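Long-range contacts in HTH-type transcriptional regulator LysG (Mycobacterium tuberculosis, PDB 3ISP), which binds DNA as a LysR-type transcriptional regulator and probably activates expression of the exporter LysE while repressing its own gene: residues L135-V140 with P151-R156; T146-P151 with Y267-K272; T95-A100 with V140-V145; A13-V18 with P67-A72; V48-V53 with T62-P67. One frame throughout, in Å; residues are numbered along the deposited sequence.

Interaction 1. Residues L135-V140 with P151-R156; sequences LLREGV and PVPGCR
Leu136, on the last turn of helix 129-137, meets Val152 and Cys155 through two different parts of its side chain. Its CB lies 3.7 Å from Val152 CG2, and farther out its CD1 reaches Cys155 SG, also at 3.7 Å. The same CD1 stays within 4.0 Å of Val152 CG2. CG of Leu136 stands anti to the carbonyl carbon (chi1 -76°), a choice that carries the isobutyl group over to the 151-156 side, where it crosses the valine at about a right angle. The side chain of Arg137 touches with its aliphatic part: CG sits 4.0 Å from Pro153 CD, the two side chains running side by side and pointing the same way. The chain bends at the CG-CD bond (chi3 -48°), and its guanidinium stays clear of the proline. No hydrogen bond joins the segments, so the evidence is for apolar packing, with 214 Å² buried. Pro153 also packs on Glu85 of the second subunit. Just after the helix, Gly139 leaves helical geometry with positive phi, and Val152 to Cys155 form a type II beta turn leading into strand 155-169: a helix end packed on a beta turn within the LysR substrate-binding domain.

Interaction 2. Residues T146-P151 with Y267-K272; sequences TTERNP and YWQCWK
Tyr267 and Arg149 make the outer part of this contact, while Gln269 and Thr146 close its inner part. The tight region begins with an antiparallel hydrogen-bonded pair, in which Thr146 N bonds Tyr267 O and Tyr267 N bonds Thr146 O, both at 3.0 Å. Next to it, the carboxamide of Gln269 is buried, and its NE2 donates to two backbone oxygens, Glu148 O and Asn150 O, each at 2.8 Å. Both bonds arrive from above the carbonyl planes. Since Gln269 OE1 accepts from Val152 N, the amide's rotation is fixed from both ends. On the solvent side, where Arg149 and Asn150 are exposed, a water joins Arg149 NH2 and Tyr267 OH. Here Arg149 CA rides over the centre of the Tyr267 ring, 3.6 Å from the centroid, a CH-pi contact. The arginine chain runs on over that face with CB and turns at chi3 (-86°), so that NE donates to Tyr267 OH at 2.8 Å. The guanidinium and ring planes stand 84° apart. Strand 255-271 here lies between strands 143-146 and 155-169, with helix 129-137 touching Thr146, Glu148 and Gln269, and helix 276-288 packing on Trp268 and Cys270.

Interaction 3. Residues T95-A100 with V140-V145; sequences TRITIA and VAMGAV
Thr98 and Ala100 offer their backbones to the segment 140-145, and three hydrogen bonds join the two. Met142 N donates to Thr98 O at 2.8 Å. Farther along, Ala100 N donates to Gly143 O, and Val145 N returns a bond to Ala100 O, each 3.0 Å long. Ala100 therefore bonds to the residues on either side of Ala144, the pattern of a parallel bridge, and the short strand axes run 29° apart. Three CA-H...O contacts supplement these bonds, among them Ile99 CA to Gly143 O at 3.1 Å, so that Thr98 O, Gly143 O and Ala100 O each receive an N-H and a CA-H. Among apolar contacts, Ala100 CB and Ala144 CB emerge on the same face of the sheet, where Ser132 of helix 129-137 also touches Ala100. Met142 bends at chi2 and chi3 (-102° and 80°), which lays its thioether over the backbone of Thr98, SD 3.7 Å from Thr98 N, with CE 3.7 Å from Thr98 CB. The polar end of Thr98 turns to another strand: OG1, anti to the carbonyl carbon, hydrogen-bonds Asp123 of strand 120-126. Main-chain polar groups thus pair with one another across the contact, while Thr98 OG1 uses Asp123; the chemistry is that of a parallel sheet, main-chain hydrogen bonds supplemented by apolar side-chain contacts.

Interaction 4. Residues A13-V18 with P67-A72; sequences ALAAVV and PLLRLA
Leu69 packs on helix 9-20 with the two ends of its forked side chain, reaching Ala15 with one methyl and Val18 with the other. Its CB and CG remain beyond 4.2 Å of any side-chain atom of 13-18, so the methyls do the touching. CD2 presses on the backbone of Ala15, 3.7 Å from its CA, and also meets Leu14 CG at 4.1 Å. CD1 meets Val18 CG1 at 3.8 Å, the valine branch that stands anti to its own backbone N (chi1 158°). On one flank, Leu14 CD2 lies 3.8 Å from Leu68 CB, and the two leucines cross at about a right angle. On another, Ala15 CB and Ala72 CB meet at 3.8 Å, two methyls in contact. The closest approaches are all carbon to carbon and no hydrogen bond crosses, which marks the junction as apolar. The axes approach to 9.0 Å at a crossing angle of -107°, steep enough to limit the contact to a few residues. Helix 9-20 is one wall of the winged helix-turn-helix unit, where Val17 packs on helices 23-27 and 34-48. Helix 66-82 lies across it, with Leu68 also touching Leu44 of helix 34-48 and Leu71 packing on Leu78 of the second subunit.

Interaction 5. Residues V48-V53 with T62-P67; sequences VGQVLV and TTAGIP
Thr62 OG1 donates to Val51 O at 2.9 Å, the shorter of the two hydrogen bonds between these segments. The same oxygen weakly accepts from Gly65 N, at 3.3 Å, so a single hydroxyl links the loop after helix 34-48 to the turn at 62-65. The setting is the winged helix-turn-helix domain of LysR-type regulators: 48-53 leads into the first strand of the wing, 53-54, and the second, 60-61, runs out into 62-67. OG1 occupies the position between its backbone N and carbonyl carbon (chi1 59°), which turns it to Val51 O and, at the same time, leaves CG2 of Thr62 near the valine, 4.2 Å from Val51 CG1, the side chains crossing at about a right angle. Thr62 also gives its backbone N-H to Leu52 O, with Thr62 N 3.0 Å from that oxygen. The threonine thus grips two successive carbonyls, one with its side chain and one with its main chain. Van der Waals contacts flank this polar centre. The bend of Gln50 at chi2 sets its OE1 3.8 Å from Ala64 CB, with Gln50 CB also near, while Leu52, whose CB points away from 62-67, still sends CD2 back to Gly65 and Ala64 O. Leu52 N donates to the carboxylate OE2 of Glu45 in helix 34-48. In the assembly, Trp271 of the second subunit packs on Val51, and Met86 of that subunit on Val48 and Gln50. At Gly65, which has no side chain, it is the backbone that is met: Leu52 CD2 lies 3.6 Å from Gly65 CA.

Overall arrangement
Interactions 1, 2 and 3 form one cluster in the LysR substrate-binding domain, their centres 8 to 12 Å apart. Interactions 1 and 2 share Pro151, and 1 and 3 share Val140; Gln269 O and Ala144 N, 2.7 Å apart, tie interaction 2 to interaction 3. Interactions 4 and 5 belong to the DNA-binding end: their centres lie 9 Å apart, they share Pro67, and interaction 5 is nested within the chain loop closed by interaction 4. Arg70 of interaction 4 bridges to interaction 1, its NH1 2.9 Å from Arg137 O, and Ile66 of interaction 5 packs on Arg137 and Glu138. The centres of interactions 2 and 5 are about 24 Å apart.

Interaction 1. Residues L135-V140 with P151-R156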
# COMPACT_ATOMS: atom_id res chain seq x y z
N LEU A 135 3.81 -14.35 7.59
CA LEU A 135 3.18 -15.60 7.98
C LEU A 135 3.85 -16.21 9.22
O LEU A 135 3.22 -16.95 9.98
CB LEU A 135 3.21 -16.59 6.81
CG LEU A 135 2.61 -16.06 5.51
CD1 LEU A 135 2.87 -17.02 4.35
CD2 LEU A 135 1.12 -15.80 5.66
N LEU A 136 5.13 -15.92 9.42
CA LEU A 136 5.80 -16.36 10.63
C LEU A 136 5.32 -15.55 11.83
O LEU A 136 4.90 -16.11 12.84
CB LEU A 136 7.31 -16.26 10.50
CG LEU A 136 7.99 -17.34 9.66
CD1 LEU A 136 9.49 -17.26 9.87
CD2 LEU A 136 7.46 -18.71 10.03
N ARG A 137 5.40 -14.23 11.73
CA ARG A 137 4.89 -13.36 12.78
C ARG A 137 3.47 -13.72 13.17
O ARG A 137 3.14 -13.76 14.35
CB ARG A 137 4.94 -11.90 12.34
CG ARG A 137 6.29 -11.24 12.54
CD ARG A 137 6.21 -9.74 12.32
NE ARG A 137 5.51 -9.42 11.08
CZ ARG A 137 6.10 -9.28 9.89
NH1 ARG A 137 7.41 -9.44 9.77
NH2 ARG A 137 5.36 -8.99 8.82
N GLU A 138 2.63 -13.99 12.18
CA GLU A 138 1.20 -14.19 12.41
C GLU A 138 0.82 -15.62 12.86
O GLU A 138 -0.37 -15.95 12.99
CB GLU A 138 0.39 -13.80 11.16
CG GLU A 138 0.37 -12.30 10.85
CD GLU A 138 -0.54 -11.94 9.67
OE1 GLU A 138 -1.13 -12.88 9.07
OE2 GLU A 138 -0.66 -10.73 9.34
N GLY A 139 1.83 -16.45 13.09
CA GLY A 139 1.61 -17.83 13.51
C GLY A 139 1.07 -18.71 12.41
O GLY A 139 0.88 -19.91 12.60
N VAL A 140 0.84 -18.12 11.24
CA VAL A 140 0.31 -18.87 10.10
C VAL A 140 1.27 -19.98 9.68
O VAL A 140 0.85 -21.11 9.42
CB VAL A 140 0.00 -17.95 8.90
CG1 VAL A 140 -0.03 -18.75 7.59
CG2 VAL A 140 -1.31 -17.23 9.12
N PRO A 151 16.39 -12.81 12.84
CA PRO A 151 15.31 -13.61 13.43
C PRO A 151 14.01 -12.83 13.46
O PRO A 151 13.97 -11.75 14.06
CB PRO A 151 15.79 -13.86 14.86
CG PRO A 151 17.27 -13.61 14.84
CD PRO A 151 17.48 -12.55 13.80
N VAL A 152 12.96 -13.36 12.84
CA VAL A 152 11.66 -12.75 13.00
C VAL A 152 11.16 -13.15 14.37
O VAL A 152 11.60 -14.17 14.90
CB VAL A 152 10.64 -13.15 11.89
CG1 VAL A 152 11.36 -13.60 10.61
CG2 VAL A 152 9.69 -14.22 12.39
N PRO A 153 10.27 -12.33 14.95
CA PRO A 153 9.68 -12.48 16.29
C PRO A 153 9.15 -13.88 16.59
O PRO A 153 8.32 -14.41 15.84
CB PRO A 153 8.53 -11.47 16.27
CG PRO A 153 9.01 -10.40 15.35
CD PRO A 153 9.84 -11.09 14.29
N GLY A 154 9.62 -14.47 17.68
CA GLY A 154 9.23 -15.81 18.07
C GLY A 154 9.87 -16.91 17.25
O GLY A 154 9.33 -18.02 17.15
N CYS A 155 11.03 -16.62 16.66
CA CYS A 155 11.64 -17.53 15.70
C CYS A 155 13.15 -17.74 15.86
O CYS A 155 13.91 -16.78 16.02
CB CYS A 155 11.35 -17.04 14.29
SG CYS A 155 9.83 -17.63 13.58
N ARG A 156 13.59 -18.99 15.82
CA ARG A 156 15.01 -19.32 15.69
C ARG A 156 15.45 -19.30 14.22
O ARG A 156 14.68 -19.64 13.31
CB ARG A 156 15.31 -20.70 16.27
CG ARG A 156 15.46 -20.74 17.75
CD ARG A 156 16.06 -22.07 18.21
NE ARG A 156 15.60 -22.43 19.54
CZ ARG A 156 14.58 -23.24 19.78
NH1 ARG A 156 13.91 -23.79 18.77
NH2 ARG A 156 14.23 -23.51 21.03

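Interaction 2. Residues T146-P151 with Y267-K272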
# COMPACT_ATOMS: atom_id res chain seq x y z
N THR A 146 13.72 -18.65 3.91
CA THR A 146 13.67 -17.23 3.60
C THR A 146 15.08 -16.70 3.36
O THR A 146 16.05 -17.30 3.79
CB THR A 146 13.05 -16.42 4.75
OG1 THR A 146 13.16 -15.02 4.48
CG2 THR A 146 13.77 -16.73 6.06
N THR A 147 15.19 -15.57 2.68
CA THR A 147 16.50 -14.99 2.42
C THR A 147 16.87 -14.12 3.60
O THR A 147 17.90 -13.45 3.59
CB THR A 147 16.54 -14.12 1.13
OG1 THR A 147 15.54 -13.09 1.19
CG2 THR A 147 16.35 -14.99 -0.13
N GLU A 148 16.00 -14.15 4.61
CA GLU A 148 16.12 -13.31 5.78
C GLU A 148 17.02 -13.90 6.85
O GLU A 148 16.67 -14.90 7.47
CB GLU A 148 14.75 -13.09 6.41
CG GLU A 148 14.78 -12.18 7.62
CD GLU A 148 14.96 -10.73 7.22
OE1 GLU A 148 14.07 -10.20 6.50
OE2 GLU A 148 15.98 -10.13 7.61
N ARG A 149 18.15 -13.25 7.09
CA ARG A 149 19.04 -13.66 8.17
C ARG A 149 18.53 -13.27 9.56
O ARG A 149 18.71 -14.02 10.53
CB ARG A 149 20.44 -13.09 7.94
CG ARG A 149 21.34 -13.17 9.14
CD ARG A 149 22.70 -12.57 8.88
NE ARG A 149 23.60 -13.55 8.28
CZ ARG A 149 24.93 -13.53 8.41
NH1 ARG A 149 25.50 -12.57 9.14
NH2 ARG A 149 25.67 -14.46 7.83
N ASN A 150 17.89 -12.11 9.68
CA ASN A 150 17.45 -11.61 10.99
C ASN A 150 16.31 -12.44 11.56
O ASN A 150 15.35 -12.74 10.86
CB ASN A 150 17.06 -10.13 10.93
CG ASN A 150 18.28 -9.19 10.81
OD1 ASN A 150 19.44 -9.60 11.01
ND2 ASN A 150 18.01 -7.93 10.50
N PRO A 151 16.39 -12.81 12.84
CA PRO A 151 15.31 -13.61 13.43
C PRO A 151 14.01 -12.83 13.46
O PRO A 151 13.97 -11.75 14.06
CB PRO A 151 15.79 -13.86 14.86
CG PRO A 151 17.27 -13.61 14.84
CD PRO A 151 17.48 -12.55 13.80
N TYR A 267 18.18 -19.12 4.76
CA TYR A 267 18.02 -19.45 6.17
C TYR A 267 16.73 -20.24 6.40
O TYR A 267 15.74 -20.01 5.73
CB TYR A 267 17.99 -18.16 6.98
CG TYR A 267 19.22 -17.33 6.77
CD1 TYR A 267 20.33 -17.47 7.60
CD2 TYR A 267 19.29 -16.42 5.73
CE1 TYR A 267 21.46 -16.73 7.41
CE2 TYR A 267 20.43 -15.67 5.53
CZ TYR A 267 21.52 -15.83 6.37
OH TYR A 267 22.66 -15.09 6.17
N TRP A 268 16.75 -21.17 7.34
CA TRP A 268 15.50 -21.77 7.79
C TRP A 268 15.11 -21.15 9.13
O TRP A 268 15.75 -21.40 10.15
CB TRP A 268 15.63 -23.29 7.87
CG TRP A 268 14.56 -23.98 8.69
CD1 TRP A 268 14.67 -24.42 9.98
CD2 TRP A 268 13.23 -24.33 8.28
NE1 TRP A 268 13.50 -25.00 10.40
CE2 TRP A 268 12.60 -24.96 9.37
CE3 TRP A 268 12.51 -24.17 7.10
CZ2 TRP A 268 11.29 -25.43 9.31
CZ3 TRP A 268 11.21 -24.64 7.04
CH2 TRP A 268 10.61 -25.25 8.13
N GLN A 269 14.08 -20.31 9.11
CA GLN A 269 13.51 -19.73 10.33
C GLN A 269 12.28 -20.50 10.79
O GLN A 269 11.36 -20.75 10.00
CB GLN A 269 13.16 -18.25 10.11
CG GLN A 269 14.37 -17.40 9.88
CD GLN A 269 14.19 -15.94 10.27
OE1 GLN A 269 13.58 -15.63 11.29
NE2 GLN A 269 14.75 -15.05 9.47
N CYS A 270 12.25 -20.88 12.07
CA CYS A 270 11.10 -21.58 12.64
C CYS A 270 10.81 -21.17 14.09
O CYS A 270 11.66 -20.58 14.76
CB CYS A 270 11.28 -23.09 12.55
SG CYS A 270 12.64 -23.75 13.54
N TRP A 271 9.60 -21.50 14.55
CA TRP A 271 9.18 -21.18 15.92
C TRP A 271 10.23 -21.56 16.95
O TRP A 271 10.58 -22.73 17.09
CB TRP A 271 7.89 -21.91 16.28
CG TRP A 271 6.67 -21.34 15.64
CD1 TRP A 271 6.55 -20.11 15.06
CD2 TRP A 271 5.39 -21.97 15.53
NE1 TRP A 271 5.27 -19.95 14.58
CE2 TRP A 271 4.54 -21.08 14.86
CE3 TRP A 271 4.89 -23.21 15.92
CZ2 TRP A 271 3.21 -21.38 14.57
CZ3 TRP A 271 3.57 -23.52 15.63
CH2 TRP A 271 2.75 -22.61 14.96
N LYS A 272 10.71 -20.55 17.67
CA LYS A 272 11.58 -20.79 18.82
C LYS A 272 10.78 -21.36 19.98
O LYS A 272 10.05 -20.65 20.67
CB LYS A 272 12.27 -19.49 19.24
CG LYS A 272 13.24 -19.64 20.40
CD LYS A 272 14.09 -18.37 20.57
CE LYS A 272 13.22 -17.13 20.69
NZ LYS A 272 13.95 -15.89 20.31
O HOH W 1 24.99 -17.16 6.57

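Interaction 3. Residues T95-A100 with V140-V145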
# COMPACT_ATOMS: atom_id res chain seq x y z
N THR A 95 -0.79 -34.33 12.06
CA THR A 95 -0.69 -32.92 12.42
C THR A 95 -0.52 -32.00 11.21
O THR A 95 0.23 -32.31 10.29
CB THR A 95 0.47 -32.68 13.41
OG1 THR A 95 0.39 -33.62 14.49
CG2 THR A 95 0.41 -31.26 13.96
N ARG A 96 -1.23 -30.88 11.23
CA ARG A 96 -1.15 -29.90 10.15
C ARG A 96 0.05 -28.99 10.37
O ARG A 96 0.15 -28.34 11.41
CB ARG A 96 -2.41 -29.05 10.10
CG ARG A 96 -2.30 -27.85 9.17
CD ARG A 96 -2.24 -28.28 7.71
NE ARG A 96 -3.49 -28.90 7.30
CZ ARG A 96 -3.64 -29.59 6.18
NH1 ARG A 96 -2.61 -29.75 5.35
NH2 ARG A 96 -4.82 -30.13 5.88
N ILE A 97 0.96 -28.96 9.40
CA ILE A 97 2.10 -28.07 9.48
C ILE A 97 2.17 -27.16 8.26
O ILE A 97 2.09 -27.61 7.12
CB ILE A 97 3.44 -28.82 9.67
CG1 ILE A 97 3.61 -29.19 11.13
CG2 ILE A 97 4.61 -27.96 9.25
CD1 ILE A 97 3.71 -27.99 12.04
N THR A 98 2.29 -25.86 8.51
CA THR A 98 2.37 -24.90 7.43
C THR A 98 3.76 -24.29 7.38
O THR A 98 4.26 -23.76 8.38
CB THR A 98 1.33 -23.78 7.58
OG1 THR A 98 0.01 -24.35 7.53
CG2 THR A 98 1.49 -22.77 6.46
N ILE A 99 4.39 -24.37 6.22
CA ILE A 99 5.68 -23.75 6.07
C ILE A 99 5.78 -22.93 4.80
O ILE A 99 5.29 -23.33 3.75
CB ILE A 99 6.84 -24.78 6.20
CG1 ILE A 99 6.82 -25.78 5.07
CG2 ILE A 99 6.72 -25.55 7.51
CD1 ILE A 99 7.24 -27.16 5.55
N ALA A 100 6.38 -21.75 4.92
CA ALA A 100 6.63 -20.91 3.77
C ALA A 100 7.91 -21.36 3.04
O ALA A 100 8.86 -21.83 3.67
CB ALA A 100 6.75 -19.46 4.22
N VAL A 140 0.84 -18.12 11.24
CA VAL A 140 0.31 -18.87 10.10
C VAL A 140 1.27 -19.98 9.68
O VAL A 140 0.85 -21.11 9.42
CB VAL A 140 0.00 -17.95 8.90
CG1 VAL A 140 -0.03 -18.75 7.59
CG2 VAL A 140 -1.31 -17.23 9.12
N ALA A 141 2.56 -19.66 9.63
CA ALA A 141 3.58 -20.66 9.30
C ALA A 141 4.41 -20.99 10.53
O ALA A 141 4.78 -20.10 11.30
CB ALA A 141 4.47 -20.16 8.20
N MET A 142 4.71 -22.28 10.72
CA MET A 142 5.56 -22.70 11.84
C MET A 142 7.02 -22.84 11.41
O MET A 142 7.83 -23.43 12.12
CB MET A 142 5.04 -23.99 12.52
CG MET A 142 4.10 -24.88 11.68
SD MET A 142 2.32 -24.78 12.06
CE MET A 142 1.85 -23.30 11.19
N GLY A 143 7.33 -22.28 10.25
CA GLY A 143 8.68 -22.28 9.72
C GLY A 143 8.72 -21.85 8.27
O GLY A 143 7.74 -22.05 7.55
N ALA A 144 9.84 -21.27 7.83
CA ALA A 144 9.96 -20.77 6.46
C ALA A 144 11.40 -20.72 5.93
O ALA A 144 12.31 -20.26 6.61
CB ALA A 144 9.33 -19.38 6.34
N VAL A 145 11.60 -21.19 4.70
CA VAL A 145 12.85 -20.94 4.00
C VAL A 145 12.78 -19.49 3.48
O VAL A 145 11.89 -19.14 2.73
CB VAL A 145 13.06 -21.93 2.85
CG1 VAL A 145 14.31 -21.59 2.07
CG2 VAL A 145 13.14 -23.35 3.39

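Interaction 4. Residues A13-V18 with P67-A72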
# COMPACT_ATOMS: atom_id res chain seq x y z
N ALA A 13 -10.24 -17.71 21.02
CA ALA A 13 -11.26 -16.82 20.50
C ALA A 13 -10.71 -15.89 19.42
O ALA A 13 -11.27 -15.79 18.32
CB ALA A 13 -11.85 -16.00 21.63
N LEU A 14 -9.61 -15.22 19.75
CA LEU A 14 -8.93 -14.33 18.83
C LEU A 14 -8.66 -15.04 17.51
O LEU A 14 -9.23 -14.70 16.47
CB LEU A 14 -7.60 -13.90 19.44
CG LEU A 14 -6.86 -12.80 18.70
CD1 LEU A 14 -7.81 -11.66 18.46
CD2 LEU A 14 -5.66 -12.34 19.47
N ALA A 15 -7.78 -16.03 17.59
CA ALA A 15 -7.28 -16.77 16.42
C ALA A 15 -8.42 -17.24 15.55
O ALA A 15 -8.31 -17.24 14.32
CB ALA A 15 -6.42 -17.94 16.87
N ALA A 16 -9.51 -17.64 16.19
CA ALA A 16 -10.69 -18.11 15.48
C ALA A 16 -11.37 -16.95 14.78
O ALA A 16 -11.74 -17.05 13.61
CB ALA A 16 -11.64 -18.79 16.43
N VAL A 17 -11.51 -15.84 15.48
CA VAL A 17 -12.18 -14.67 14.93
C VAL A 17 -11.39 -14.06 13.77
O VAL A 17 -11.98 -13.49 12.85
CB VAL A 17 -12.44 -13.61 16.01
CG1 VAL A 17 -12.94 -12.32 15.38
CG2 VAL A 17 -13.46 -14.12 17.00
N VAL A 18 -10.07 -14.17 13.81
CA VAL A 18 -9.26 -13.61 12.73
C VAL A 18 -9.14 -14.55 11.54
O VAL A 18 -9.30 -14.13 10.39
CB VAL A 18 -7.86 -13.22 13.22
CG1 VAL A 18 -6.90 -13.17 12.05
CG2 VAL A 18 -7.92 -11.88 13.94
N PRO A 67 1.14 -10.65 17.54
CA PRO A 67 1.88 -11.51 18.47
C PRO A 67 1.00 -12.52 19.24
O PRO A 67 1.45 -13.64 19.47
CB PRO A 67 2.51 -10.51 19.43
CG PRO A 67 2.64 -9.26 18.62
CD PRO A 67 1.43 -9.23 17.76
N LEU A 68 -0.21 -12.15 19.63
CA LEU A 68 -1.08 -13.11 20.29
C LEU A 68 -1.65 -14.12 19.29
O LEU A 68 -2.05 -15.22 19.66
CB LEU A 68 -2.22 -12.41 21.03
CG LEU A 68 -1.94 -11.19 21.91
CD1 LEU A 68 -3.13 -10.96 22.84
CD2 LEU A 68 -0.65 -11.33 22.71
N LEU A 69 -1.71 -13.74 18.02
CA LEU A 69 -2.13 -14.66 16.97
C LEU A 69 -1.14 -15.80 16.90
O LEU A 69 -1.51 -16.97 16.85
CB LEU A 69 -2.14 -13.94 15.63
CG LEU A 69 -3.48 -13.38 15.22
CD1 LEU A 69 -3.49 -13.17 13.73
CD2 LEU A 69 -4.58 -14.36 15.63
N ARG A 70 0.13 -15.42 16.87
CA ARG A 70 1.23 -16.37 16.90
C ARG A 70 1.17 -17.19 18.18
O ARG A 70 1.23 -18.41 18.15
CB ARG A 70 2.56 -15.62 16.81
CG ARG A 70 3.78 -16.51 16.84
CD ARG A 70 5.05 -15.74 16.51
NE ARG A 70 5.43 -14.87 17.61
CZ ARG A 70 5.29 -13.55 17.61
NH1 ARG A 70 4.78 -12.93 16.55
NH2 ARG A 70 5.67 -12.86 18.67
N LEU A 71 1.02 -16.49 19.30
CA LEU A 71 0.92 -17.12 20.61
C LEU A 71 -0.13 -18.22 20.63
O LEU A 71 0.09 -19.30 21.18
CB LEU A 71 0.59 -16.08 21.67
CG LEU A 71 0.49 -16.63 23.10
CD1 LEU A 71 1.81 -17.24 23.52
CD2 LEU A 71 0.08 -15.54 24.07
N ALA A 72 -1.28 -17.94 20.03
CA ALA A 72 -2.35 -18.91 20.00
C ALA A 72 -1.91 -20.19 19.27
O ALA A 72 -2.24 -21.30 19.68
CB ALA A 72 -3.59 -18.31 19.35

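Interaction 5. Residues V48-V53 with T62-P67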
# COMPACT_ATOMS: atom_id res chain seq x y z
N VAL A 48 -4.43 -7.25 28.13
CA VAL A 48 -3.27 -6.82 27.36
C VAL A 48 -3.25 -5.32 27.11
O VAL A 48 -2.20 -4.74 26.83
CB VAL A 48 -3.19 -7.60 26.06
CG1 VAL A 48 -3.04 -6.68 24.88
CG2 VAL A 48 -2.06 -8.62 26.14
N GLY A 49 -4.41 -4.70 27.23
CA GLY A 49 -4.49 -3.26 27.25
C GLY A 49 -4.56 -2.64 25.87
O GLY A 49 -4.41 -1.43 25.73
N GLN A 50 -4.82 -3.48 24.88
CA GLN A 50 -4.80 -3.07 23.47
C GLN A 50 -6.04 -3.59 22.75
O GLN A 50 -6.59 -4.64 23.08
CB GLN A 50 -3.57 -3.65 22.78
CG GLN A 50 -2.27 -3.34 23.47
CD GLN A 50 -1.58 -2.12 22.90
OE1 GLN A 50 -1.89 -1.65 21.79
NE2 GLN A 50 -0.62 -1.60 23.65
N VAL A 51 -6.48 -2.86 21.75
CA VAL A 51 -7.50 -3.41 20.90
C VAL A 51 -6.78 -4.41 19.99
O VAL A 51 -5.67 -4.12 19.52
CB VAL A 51 -8.19 -2.29 20.12
CG1 VAL A 51 -8.93 -2.83 18.91
CG2 VAL A 51 -9.14 -1.56 21.06
N LEU A 52 -7.39 -5.58 19.78
CA LEU A 52 -6.72 -6.70 19.11
C LEU A 52 -7.34 -7.12 17.78
O LEU A 52 -6.67 -7.75 16.95
CB LEU A 52 -6.66 -7.90 20.05
CG LEU A 52 -5.81 -7.70 21.30
CD1 LEU A 52 -5.91 -8.89 22.23
CD2 LEU A 52 -4.37 -7.45 20.92
N VAL A 53 -8.60 -6.78 17.59
CA VAL A 53 -9.35 -7.19 16.42
C VAL A 53 -10.15 -6.03 15.86
O VAL A 53 -10.96 -5.45 16.57
CB VAL A 53 -10.40 -8.26 16.77
CG1 VAL A 53 -11.07 -8.76 15.51
CG2 VAL A 53 -9.77 -9.39 17.53
N THR A 62 -5.33 -6.53 14.58
CA THR A 62 -4.64 -5.26 14.56
C THR A 62 -3.18 -5.60 14.66
O THR A 62 -2.81 -6.74 14.90
CB THR A 62 -4.99 -4.40 15.76
OG1 THR A 62 -4.64 -5.10 16.96
CG2 THR A 62 -6.46 -4.06 15.78
N THR A 63 -2.33 -4.60 14.47
CA THR A 63 -0.92 -4.81 14.62
C THR A 63 -0.62 -5.49 15.96
O THR A 63 0.17 -6.42 16.03
CB THR A 63 -0.15 -3.48 14.51
OG1 THR A 63 -0.08 -3.09 13.13
CG2 THR A 63 1.27 -3.62 15.07
N ALA A 64 -1.25 -5.03 17.03
CA ALA A 64 -0.88 -5.51 18.35
C ALA A 64 -1.43 -6.89 18.60
O ALA A 64 -1.04 -7.55 19.55
CB ALA A 64 -1.34 -4.55 19.42
N GLY A 65 -2.33 -7.32 17.75
CA GLY A 65 -2.92 -8.64 17.88
C GLY A 65 -2.12 -9.71 17.15
O GLY A 65 -2.37 -10.90 17.34
N ILE A 66 -1.18 -9.30 16.31
CA ILE A 66 -0.33 -10.25 15.61
C ILE A 66 0.38 -11.20 16.58
O ILE A 66 0.24 -12.41 16.47
CB ILE A 66 0.69 -9.55 14.67
CG1 ILE A 66 0.12 -9.44 13.24
CG2 ILE A 66 1.99 -10.33 14.62
CD1 ILE A 66 -0.80 -8.27 13.02
N PRO A 67 1.14 -10.65 17.54
CA PRO A 67 1.88 -11.51 18.47
C PRO A 67 1.00 -12.52 19.24
O PRO A 67 1.45 -13.64 19.47
CB PRO A 67 2.51 -10.51 19.43
CG PRO A 67 2.64 -9.26 18.62
CD PRO A 67 1.43 -9.23 17.76